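Local structure of citryl-spermidine/3,4-dihydroxybenzoyl-citryl-spermidine:spermidine ligase (Bacillus anthracis, 3TO3) at residues V318-S329 with L346-M354; I423-G433 with H546-F557. The protein catalyses the ATP-dependent condensation of spermidine with citryl-spermidine or its 3,4-dihydroxybenzoyl derivative during biosynthesis of the siderophore petrobactin. All blocks are in the same frame, centred on the assembly; numbering follows the deposited sequence. Where two conformers were deposited one is given.

Contact 1 of 2, residues V318-S329 with L346-M354; sequences VASAPAISNWLS and LLKEFSSVM
The hydroxyl of S325 is gripped twice: its OG accepts the backbone N-H of E349 (OG to N 2.9 Å, N-H...O angle 156°) and donates to a water. That water spends both its own protons on the strand side and the helix side at once, one to E349 OE1 (2.6 Å) and one to A321 O. The contact is helix-on-sheet packing within the IucA/IucC synthetase fold: the axis of helix segment 318-329 runs roughly antiparallel (155°) to that of strand segment 349-354, with a closest approach of 6.5 Å. E349 is extended beyond CG, and its OE2 also forms a salt bridge to R371 and accepts a hydrogen bond from the backbone N of F460. The water thus adds to a carboxylate already held by R371 and F460, while S325 holds the backbone of E349, whose side chain lies about 6 Å from that of the ATP-binding K299. Beside this site the helix is kinked at P322, which has no N-H to give. Its CA-H points at E349 O (CA to O 3.3 Å), while CG and CD of the ring lie against S352. S352 OG, set between its own backbone N and carbonyl carbon, reaches V318 O with a 2.7 Å bond from above the carbonyl plane, 40° out of it. At one end L346 CD1 packs on L328 CB, and the bent K348 chain lays CE beside S329 OG. At the other, V318 CG1 lies alongside the selenomethionine M354, whose CE ends 3.6 Å from A319 CB.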
loop_
_atom_site.group_PDB
_atom_site.type_symbol
_atom_site.label_atom_id
_atom_site.label_comp_id
_atom_site.label_asym_id
_atom_site.label_seq_id
_atom_site.Cartn_x
_atom_site.Cartn_y
_atom_site.Cartn_z
ATOM N N VAL B 318 -12.296 16.703 14.121
ATOM C CA VAL B 318 -11.555 16.763 15.363
ATOM C C VAL B 318 -11.774 18.136 16.036
ATOM O O VAL B 318 -11.983 18.230 17.253
ATOM C CB VAL B 318 -10.053 16.525 15.112
ATOM C CG1 VAL B 318 -9.220 16.952 16.329
ATOM C CG2 VAL B 318 -9.807 15.049 14.749
ATOM N N ALA B 319 -11.771 19.189 15.228
ATOM C CA ALA B 319 -11.875 20.555 15.741
ATOM C C ALA B 319 -13.244 20.833 16.376
ATOM O O ALA B 319 -13.347 21.558 17.375
ATOM C CB ALA B 319 -11.607 21.548 14.639
ATOM N N SER B 320 -14.297 20.268 15.799
ATOM C CA SER B 320 -15.635 20.564 16.287
ATOM C C SER B 320 -16.156 19.535 17.313
ATOM O O SER B 320 -17.295 19.631 17.786
ATOM C CB SER B 320 -16.621 20.731 15.128
ATOM O OG SER B 320 -16.639 19.538 14.364
ATOM N N ALA B 321 -15.328 18.568 17.684
ATOM C CA ALA B 321 -15.850 17.487 18.496
ATOM C C ALA B 321 -16.253 17.959 19.898
ATOM O O ALA B 321 -17.380 17.706 20.314
ATOM C CB ALA B 321 -14.884 16.304 18.554
ATOM N N PRO B 322 -15.339 18.640 20.624
ATOM C CA PRO B 322 -15.735 19.075 21.975
ATOM C C PRO B 322 -16.982 19.957 21.940
ATOM O O PRO B 322 -17.854 19.779 22.780
ATOM C CB PRO B 322 -14.510 19.810 22.488
ATOM C CG PRO B 322 -13.336 19.127 21.712
ATOM C CD PRO B 322 -13.918 18.911 20.343
ATOM N N ALA B 323 -17.143 20.784 20.918
ATOM C CA ALA B 323 -18.330 21.672 20.861
ATOM C C ALA B 323 -19.607 20.944 20.531
ATOM O O ALA B 323 -20.679 21.315 21.011
ATOM C CB ALA B 323 -18.116 22.812 19.861
ATOM N N ILE B 324 -19.508 19.904 19.701
ATOM C CA ILE B 324 -20.689 19.122 19.406
ATOM C C ILE B 324 -21.146 18.395 20.681
ATOM O O ILE B 324 -22.350 18.330 20.974
ATOM C CB ILE B 324 -20.458 18.142 18.246
ATOM C CG1 ILE B 324 -20.333 18.907 16.927
ATOM C CG2 ILE B 324 -21.607 17.126 18.148
ATOM C CD1 ILE B 324 -20.024 18.002 15.717
ATOM N N SER B 325 -20.202 17.895 21.477
ATOM C CA SER B 325 -20.615 17.135 22.658
ATOM C C SER B 325 -21.239 18.050 23.720
ATOM O O SER B 325 -22.222 17.675 24.345
ATOM C CB SER B 325 -19.481 16.271 23.219
ATOM O OG SER B 325 -19.209 15.191 22.357
ATOM N N ASN B 326 -20.686 19.251 23.900
ATOM C CA ASN B 326 -21.260 20.223 24.831
ATOM C C ASN B 326 -22.678 20.598 24.402
ATOM O O ASN B 326 -23.604 20.625 25.215
ATOM C CB ASN B 326 -20.364 21.463 24.948
ATOM C CG ASN B 326 -20.998 22.591 25.771
ATOM O OD1 ASN B 326 -21.165 23.712 25.282
ATOM N ND2 ASN B 326 -21.348 22.296 27.028
ATOM N N TRP B 327 -22.841 20.865 23.111
ATOM C CA TRP B 327 -24.153 21.132 22.533
ATOM C C TRP B 327 -25.179 20.004 22.770
ATOM O O TRP B 327 -26.313 20.271 23.185
ATOM C CB TRP B 327 -23.997 21.327 21.038
ATOM C CG TRP B 327 -25.269 21.600 20.310
ATOM C CD1 TRP B 327 -26.239 22.490 20.672
ATOM C CD2 TRP B 327 -25.679 21.051 19.049
ATOM N NE1 TRP B 327 -27.240 22.508 19.731
ATOM C CE2 TRP B 327 -26.919 21.637 18.724
ATOM C CE3 TRP B 327 -25.124 20.121 18.168
ATOM C CZ2 TRP B 327 -27.609 21.322 17.557
ATOM C CZ3 TRP B 327 -25.814 19.812 17.018
ATOM C CH2 TRP B 327 -27.040 20.415 16.722
ATOM N N LEU B 328 -24.806 18.754 22.482
ATOM C CA LEU B 328 -25.743 17.638 22.705
ATOM C C LEU B 328 -26.015 17.472 24.177
ATOM O O LEU B 328 -27.140 17.203 24.584
ATOM C CB LEU B 328 -25.214 16.313 22.165
ATOM C CG LEU B 328 -25.202 16.230 20.656
ATOM C CD1 LEU B 328 -24.466 14.959 20.244
ATOM C CD2 LEU B 328 -26.640 16.286 20.132
ATOM N N SER B 329 -24.985 17.636 24.985
ATOM C CA SER B 329 -25.181 17.509 26.422
ATOM C C SER B 329 -26.262 18.477 26.934
ATOM O O SER B 329 -27.075 18.111 27.805
ATOM C CB SER B 329 -23.869 17.737 27.166
ATOM O OG SER B 329 -24.068 17.683 28.571
ATOM N N LEU B 346 -24.819 10.142 27.025
ATOM C CA LEU B 346 -24.033 10.532 25.842
ATOM C C LEU B 346 -22.559 10.509 26.216
ATOM O O LEU B 346 -22.153 11.288 27.061
ATOM C CB LEU B 346 -24.418 11.930 25.369
ATOM C CG LEU B 346 -25.872 12.120 24.950
ATOM C CD1 LEU B 346 -26.037 13.517 24.441
ATOM C CD2 LEU B 346 -26.283 11.153 23.894
ATOM N N LEU B 347 -21.749 9.626 25.637
ATOM C CA LEU B 347 -20.351 9.612 26.078
ATOM C C LEU B 347 -19.696 10.801 25.371
ATOM O O LEU B 347 -19.550 10.823 24.139
ATOM C CB LEU B 347 -19.657 8.307 25.676
ATOM C CG LEU B 347 -20.309 7.044 26.219
ATOM C CD1 LEU B 347 -19.632 5.822 25.662
ATOM C CD2 LEU B 347 -20.274 7.053 27.780
ATOM N N LYS B 348 -19.258 11.774 26.160
ATOM C CA LYS B 348 -18.887 13.050 25.593
ATOM C C LYS B 348 -17.493 12.939 24.999
ATOM O O LYS B 348 -16.604 12.369 25.638
ATOM C CB LYS B 348 -18.938 14.161 26.646
ATOM C CG LYS B 348 -20.340 14.504 27.158
ATOM C CD LYS B 348 -20.280 15.687 28.157
ATOM C CE LYS B 348 -21.478 15.718 29.143
ATOM N NZ LYS B 348 -21.403 14.767 30.313
ATOM N N GLU B 349 -17.302 13.496 23.800
ATOM C CA GLU B 349 -15.966 13.604 23.273
ATOM C C GLU B 349 -15.583 14.982 23.791
ATOM O O GLU B 349 -15.853 15.989 23.156
ATOM C CB GLU B 349 -16.101 13.589 21.725
ATOM C CG GLU B 349 -16.491 12.160 21.183
ATOM C CD GLU B 349 -17.243 12.108 19.843
ATOM O OE1 GLU B 349 -17.319 13.086 19.072
ATOM O OE2 GLU B 349 -17.784 11.041 19.542
ATOM N N PHE B 350 -14.847 15.013 24.898
ATOM C CA PHE B 350 -14.782 16.250 25.656
ATOM C C PHE B 350 -13.500 17.036 25.401
ATOM O O PHE B 350 -13.330 18.169 25.868
ATOM C CB PHE B 350 -15.012 15.994 27.164
ATOM C CG PHE B 350 -13.986 15.103 27.780
ATOM C CD1 PHE B 350 -14.179 13.727 27.813
ATOM C CD2 PHE B 350 -12.811 15.625 28.285
ATOM C CE1 PHE B 350 -13.238 12.895 28.346
ATOM C CE2 PHE B 350 -11.854 14.791 28.819
ATOM C CZ PHE B 350 -12.070 13.413 28.856
ATOM N N SER B 351 -12.603 16.439 24.639
ATOM C CA SER B 351 -11.363 17.111 24.318
ATOM C C SER B 351 -10.783 16.564 23.021
ATOM O O SER B 351 -11.057 15.412 22.651
ATOM C CB SER B 351 -10.404 16.928 25.475
ATOM O OG SER B 351 -9.294 17.758 25.322
ATOM N N SER B 352 -10.004 17.376 22.312
ATOM C CA SER B 352 -9.423 16.904 21.059
ATOM C C SER B 352 -8.217 17.739 20.729
ATOM O O SER B 352 -8.106 18.830 21.207
ATOM C CB SER B 352 -10.427 16.999 19.920
ATOM O OG SER B 352 -10.613 18.349 19.582
ATOM N N VAL B 353 -7.302 17.197 19.940
ATOM C CA VAL B 353 -6.102 17.920 19.572
ATOM C C VAL B 353 -5.596 17.315 18.285
ATOM O O VAL B 353 -5.839 16.140 18.026
ATOM C CB VAL B 353 -5.025 17.777 20.652
ATOM C CG1 VAL B 353 -4.537 16.334 20.718
ATOM C CG2 VAL B 353 -3.877 18.749 20.395
HETATM N N MSE B 354 -4.887 18.097 17.487
HETATM C CA MSE B 354 -4.350 17.591 16.231
HETATM C C MSE B 354 -3.161 18.403 15.681
HETATM O O MSE B 354 -2.924 19.562 16.040
HETATM C CB MSE B 354 -5.435 17.635 15.196
HETATM C CG MSE B 354 -5.594 19.058 14.733
HETATM SE SE MSE B 354 -7.141 19.269 13.648
HETATM C CE MSE B 354 -8.238 20.313 14.894
HETATM O O HOH W 1 -18.707 15.232 19.754
#

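Contact 2 of 2, residues I423-G433 with H546-F557; sequences IPVIHLVVEHG and HFRKYPHLKDRF
I423 CG2 presses on the H546 ring like a bump on a plate, 3.6 Å from its centroid and close to the ring normal, a CH-pi contact; Y550 CD1 lies over the other face, so the imidazole is clamped between them. In this C-terminal FhuF-like region the end of helix 410-432 packs against the end of helix 532-547 and what follows it, a type I turn F547-Y550 and a short 3-10 segment leading into helix 554-560. At the rim of the clamped ring H546 NE2 meets H427 ND1 in a 2.7 Å hydrogen bond. The two rings stand almost perpendicular (85°), meeting rim to rim, and H427 turns its edge to the face of Y550 in a T-shaped pair. H427 reaches across because its CG is anti to the backbone N (chi1 -173°); its NE2 is held by D335. Further along, V430 is the main knob, filling a hollow walled by F547, L553, R556 and F557. Its branches divide the work: CG2 meets F547 CZ at 3.7 Å, whereas CG1 lies between F547 CE2, the R556 CB and the backbone N of F557. I426 CG2 plugs the rim of the F547 ring in its plane. E431 bends at chi2, bringing OE2 to a weak 3.4 Å bond from H552 NE2, and L553 CD1 packs against E431 CB. R556 reaches the C-terminal end of helix 410-432; its NH2 bonds F470 O and its guanidinium makes a cation-pi contact with the F470 ring, while NH1 donates in the guanidinium plane to V430 O (2.6 Å, N-H...O angle 141°).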
loop_
_atom_site.group_PDB
_atom_site.type_symbol
_atom_site.label_atom_id
_atom_site.label_comp_id
_atom_site.label_asym_id
_atom_site.label_seq_id
_atom_site.Cartn_x
_atom_site.Cartn_y
_atom_site.Cartn_z
ATOM N N ILE B 423 -36.628 4.212 21.156
ATOM C CA ILE B 423 -37.489 5.374 21.318
ATOM C C ILE B 423 -36.731 6.702 21.543
ATOM O O ILE B 423 -37.089 7.710 20.946
ATOM C CB ILE B 423 -38.557 5.116 22.394
ATOM C CG1 ILE B 423 -39.409 3.910 21.982
ATOM C CG2 ILE B 423 -39.431 6.374 22.658
ATOM C CD1 ILE B 423 -40.079 4.065 20.640
ATOM N N PRO B 424 -35.686 6.705 22.395
ATOM C CA PRO B 424 -35.031 7.988 22.678
ATOM C C PRO B 424 -34.286 8.524 21.469
ATOM O O PRO B 424 -34.209 9.728 21.308
ATOM C CB PRO B 424 -34.049 7.660 23.805
ATOM C CG PRO B 424 -34.561 6.375 24.391
ATOM C CD PRO B 424 -35.127 5.622 23.220
ATOM N N VAL B 425 -33.738 7.649 20.637
ATOM C CA VAL B 425 -33.131 8.113 19.409
ATOM C C VAL B 425 -34.176 8.797 18.535
ATOM O O VAL B 425 -33.924 9.873 18.000
ATOM C CB VAL B 425 -32.486 6.962 18.602
ATOM C CG1 VAL B 425 -31.898 7.509 17.328
ATOM C CG2 VAL B 425 -31.410 6.234 19.425
ATOM N N ILE B 426 -35.352 8.182 18.397
ATOM C CA ILE B 426 -36.413 8.738 17.546
ATOM C C ILE B 426 -36.955 10.022 18.174
ATOM O O ILE B 426 -37.243 11.011 17.481
ATOM C CB ILE B 426 -37.557 7.699 17.310
ATOM C CG1 ILE B 426 -37.004 6.503 16.541
ATOM C CG2 ILE B 426 -38.705 8.298 16.532
ATOM C CD1 ILE B 426 -37.990 5.356 16.357
ATOM N N HIS B 427 -37.079 10.003 19.504
ATOM C CA HIS B 427 -37.457 11.201 20.225
ATOM C C HIS B 427 -36.540 12.398 19.926
ATOM O O HIS B 427 -37.024 13.500 19.700
ATOM C CB HIS B 427 -37.497 10.942 21.719
ATOM C CG HIS B 427 -38.039 12.088 22.500
ATOM N ND1 HIS B 427 -39.388 12.256 22.732
ATOM C CD2 HIS B 427 -37.417 13.133 23.098
ATOM C CE1 HIS B 427 -39.577 13.361 23.442
ATOM N NE2 HIS B 427 -38.398 13.905 23.683
ATOM N N LEU B 428 -35.222 12.171 19.955
ATOM C CA LEU B 428 -34.222 13.175 19.601
ATOM C C LEU B 428 -34.486 13.750 18.214
ATOM O O LEU B 428 -34.393 14.959 18.002
ATOM C CB LEU B 428 -32.823 12.550 19.609
ATOM C CG LEU B 428 -32.103 12.559 20.948
ATOM C CD1 LEU B 428 -30.784 11.822 20.883
ATOM C CD2 LEU B 428 -31.889 14.013 21.384
ATOM N N VAL B 429 -34.795 12.876 17.260
ATOM C CA VAL B 429 -35.086 13.314 15.904
ATOM C C VAL B 429 -36.322 14.212 15.860
ATOM O O VAL B 429 -36.284 15.312 15.304
ATOM C CB VAL B 429 -35.293 12.115 14.950
ATOM C CG1 VAL B 429 -36.045 12.546 13.689
ATOM C CG2 VAL B 429 -33.949 11.479 14.613
ATOM N N VAL B 430 -37.411 13.757 16.467
ATOM C CA VAL B 430 -38.705 14.452 16.317
ATOM C C VAL B 430 -38.855 15.700 17.191
ATOM O O VAL B 430 -39.382 16.748 16.771
ATOM C CB VAL B 430 -39.860 13.483 16.589
ATOM C CG1 VAL B 430 -41.201 14.176 16.402
ATOM C CG2 VAL B 430 -39.728 12.194 15.709
ATOM N N GLU B 431 -38.416 15.596 18.433
ATOM C CA GLU B 431 -38.556 16.735 19.330
ATOM C C GLU B 431 -37.451 17.729 19.052
ATOM O O GLU B 431 -37.667 18.916 19.157
ATOM C CB GLU B 431 -38.527 16.299 20.803
ATOM C CG GLU B 431 -38.338 17.447 21.795
ATOM C CD GLU B 431 -39.622 17.814 22.545
ATOM O OE1 GLU B 431 -39.926 17.154 23.575
ATOM O OE2 GLU B 431 -40.318 18.757 22.107
ATOM N N HIS B 432 -36.236 17.232 18.820
ATOM C CA HIS B 432 -35.096 18.116 18.613
ATOM C C HIS B 432 -34.559 18.382 17.200
ATOM O O HIS B 432 -33.695 19.241 17.038
ATOM C CB HIS B 432 -33.974 17.682 19.553
ATOM C CG HIS B 432 -34.392 17.701 20.984
ATOM N ND1 HIS B 432 -34.546 18.874 21.687
ATOM C CD2 HIS B 432 -34.752 16.705 21.825
ATOM C CE1 HIS B 432 -34.967 18.601 22.908
ATOM N NE2 HIS B 432 -35.099 17.293 23.019
ATOM N N GLY B 433 -35.089 17.688 16.192
ATOM C CA GLY B 433 -34.486 17.687 14.861
ATOM C C GLY B 433 -33.015 17.272 14.760
ATOM O O GLY B 433 -32.277 17.750 13.907
ATOM N N HIS B 546 -45.324 6.011 22.652
ATOM C CA HIS B 546 -44.496 7.152 23.052
ATOM C C HIS B 546 -45.132 8.462 22.611
ATOM O O HIS B 546 -45.402 9.339 23.430
ATOM C CB HIS B 546 -43.089 7.087 22.459
ATOM C CG HIS B 546 -42.252 8.284 22.793
ATOM N ND1 HIS B 546 -41.705 8.487 24.045
ATOM C CD2 HIS B 546 -41.881 9.352 22.045
ATOM C CE1 HIS B 546 -41.031 9.623 24.053
ATOM N NE2 HIS B 546 -41.127 10.171 22.854
ATOM N N PHE B 547 -45.390 8.578 21.311
ATOM C CA PHE B 547 -45.871 9.839 20.757
ATOM C C PHE B 547 -47.299 10.198 21.132
ATOM O O PHE B 547 -47.702 11.354 20.994
ATOM C CB PHE B 547 -45.599 9.937 19.254
ATOM C CG PHE B 547 -44.165 10.146 18.953
ATOM C CD1 PHE B 547 -43.409 9.153 18.369
ATOM C CD2 PHE B 547 -43.544 11.323 19.328
ATOM C CE1 PHE B 547 -42.048 9.337 18.120
ATOM C CE2 PHE B 547 -42.184 11.518 19.088
ATOM C CZ PHE B 547 -41.441 10.537 18.486
ATOM N N ARG B 548 -48.071 9.232 21.621
ATOM C CA ARG B 548 -49.395 9.568 22.145
ATOM C C ARG B 548 -49.281 10.364 23.450
ATOM O O ARG B 548 -50.234 11.009 23.872
ATOM C CB ARG B 548 -50.297 8.330 22.301
ATOM C CG ARG B 548 -51.308 8.167 21.145
ATOM C CD ARG B 548 -52.380 7.096 21.409
ATOM N NE ARG B 548 -51.940 5.758 21.026
ATOM C CZ ARG B 548 -51.376 4.892 21.861
ATOM N NH1 ARG B 548 -51.177 5.221 23.133
ATOM N NH2 ARG B 548 -51.005 3.700 21.423
ATOM N N LYS B 549 -48.109 10.324 24.077
ATOM C CA LYS B 549 -47.846 11.153 25.247
ATOM C C LYS B 549 -47.354 12.574 24.924
ATOM O O LYS B 549 -47.210 13.392 25.826
ATOM C CB LYS B 549 -46.842 10.451 26.171
ATOM C CG LYS B 549 -47.380 9.156 26.753
ATOM C CD LYS B 549 -46.454 8.573 27.806
ATOM C CE LYS B 549 -45.247 7.923 27.192
ATOM N NZ LYS B 549 -44.176 7.699 28.211
ATOM N N TYR B 550 -47.083 12.866 23.653
ATOM C CA TYR B 550 -46.617 14.196 23.269
ATOM C C TYR B 550 -47.373 14.728 22.048
ATOM O O TYR B 550 -46.833 14.769 20.949
ATOM C CB TYR B 550 -45.093 14.207 23.054
ATOM C CG TYR B 550 -44.337 13.665 24.250
ATOM C CD1 TYR B 550 -43.782 12.393 24.247
ATOM C CD2 TYR B 550 -44.223 14.414 25.405
ATOM C CE1 TYR B 550 -43.110 11.896 25.368
ATOM C CE2 TYR B 550 -43.558 13.937 26.523
ATOM C CZ TYR B 550 -43.005 12.686 26.508
ATOM O OH TYR B 550 -42.365 12.250 27.652
ATOM N N PRO B 551 -48.632 15.156 22.256
ATOM C CA PRO B 551 -49.508 15.715 21.219
ATOM C C PRO B 551 -48.866 16.895 20.487
ATOM O O PRO B 551 -49.084 17.085 19.285
ATOM C CB PRO B 551 -50.728 16.220 22.014
ATOM C CG PRO B 551 -50.710 15.462 23.269
ATOM C CD PRO B 551 -49.272 15.162 23.581
ATOM N N HIS B 552 -48.100 17.702 21.208
ATOM C CA HIS B 552 -47.443 18.833 20.569
ATOM C C HIS B 552 -46.471 18.362 19.463
ATOM O O HIS B 552 -46.073 19.127 18.582
ATOM C CB HIS B 552 -46.755 19.731 21.608
ATOM C CG HIS B 552 -45.572 19.100 22.279
ATOM N ND1 HIS B 552 -45.682 18.351 23.431
ATOM C CD2 HIS B 552 -44.251 19.128 21.969
ATOM C CE1 HIS B 552 -44.479 17.937 23.795
ATOM N NE2 HIS B 552 -43.594 18.396 22.928
ATOM N N LEU B 553 -46.110 17.087 19.499
ATOM C CA LEU B 553 -45.193 16.559 18.500
ATOM C C LEU B 553 -45.905 15.925 17.309
ATOM O O LEU B 553 -45.258 15.487 16.367
ATOM C CB LEU B 553 -44.222 15.564 19.141
ATOM C CG LEU B 553 -43.262 16.184 20.161
ATOM C CD1 LEU B 553 -42.273 15.194 20.685
ATOM C CD2 LEU B 553 -42.518 17.332 19.525
ATOM N N LYS B 554 -47.233 15.896 17.333
ATOM C CA LYS B 554 -47.970 15.117 16.341
ATOM C C LYS B 554 -47.642 15.512 14.918
ATOM O O LYS B 554 -47.342 14.657 14.086
ATOM C CB LYS B 554 -49.476 15.235 16.547
ATOM C CG LYS B 554 -50.287 14.335 15.618
ATOM C CD LYS B 554 -51.781 14.542 15.844
ATOM C CE LYS B 554 -52.625 13.428 15.246
ATOM N NZ LYS B 554 -52.623 12.213 16.114
ATOM N N ASP B 555 -47.710 16.803 14.625
ATOM C CA ASP B 555 -47.577 17.247 13.240
ATOM C C ASP B 555 -46.138 17.123 12.781
ATOM O O ASP B 555 -45.867 16.958 11.599
ATOM C CB ASP B 555 -48.109 18.666 13.056
ATOM C CG ASP B 555 -49.643 18.714 12.979
ATOM O OD1 ASP B 555 -50.249 17.704 12.547
ATOM O OD2 ASP B 555 -50.246 19.760 13.337
ATOM N N ARG B 556 -45.221 17.199 13.736
ATOM C CA ARG B 556 -43.800 17.023 13.473
ATOM C C ARG B 556 -43.542 15.565 13.158
ATOM O O ARG B 556 -42.815 15.248 12.220
ATOM C CB ARG B 556 -42.994 17.379 14.713
ATOM C CG ARG B 556 -41.945 18.461 14.541
ATOM C CD ARG B 556 -41.804 19.165 15.877
ATOM N NE ARG B 556 -40.987 20.364 15.837
ATOM C CZ ARG B 556 -39.683 20.371 16.060
ATOM N NH1 ARG B 556 -39.057 19.237 16.320
ATOM N NH2 ARG B 556 -39.015 21.511 16.016
ATOM N N PHE B 557 -44.129 14.691 13.977
ATOM C CA PHE B 557 -44.011 13.261 13.805
ATOM C C PHE B 557 -44.594 12.832 12.460
ATOM O O PHE B 557 -43.996 12.039 11.735
ATOM C CB PHE B 557 -44.675 12.507 14.972
ATOM C CG PHE B 557 -44.713 10.995 14.789
ATOM C CD1 PHE B 557 -45.923 10.333 14.579
ATOM C CD2 PHE B 557 -43.538 10.240 14.820
ATOM C CE1 PHE B 557 -45.966 8.948 14.407
ATOM C CE2 PHE B 557 -43.575 8.848 14.641
ATOM C CZ PHE B 557 -44.787 8.206 14.435
#

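How the contacts relate
The two contacts follow one another along the chain, contact 1 in the IucA/IucC region and contact 2 in the FhuF-like region. Their centres are about 25 Å apart, and their nearest atoms come to about 5 Å without touching. Only contact 1 borders the active site: the side chain of E349 is about 8 Å from both the bound ATP and the magnesium ion, and about 7 Å from that of E462, an ATP-binding residue. Contact 2 lies away from the ATP and magnesium sites, its centre about 26 Å from the centre of the chain. The chain between helix 315-333 and strand 345-355 reaches contact 2: D335 also hydrogen-bonds H432, and Y337 meets the rings of H427 and H546.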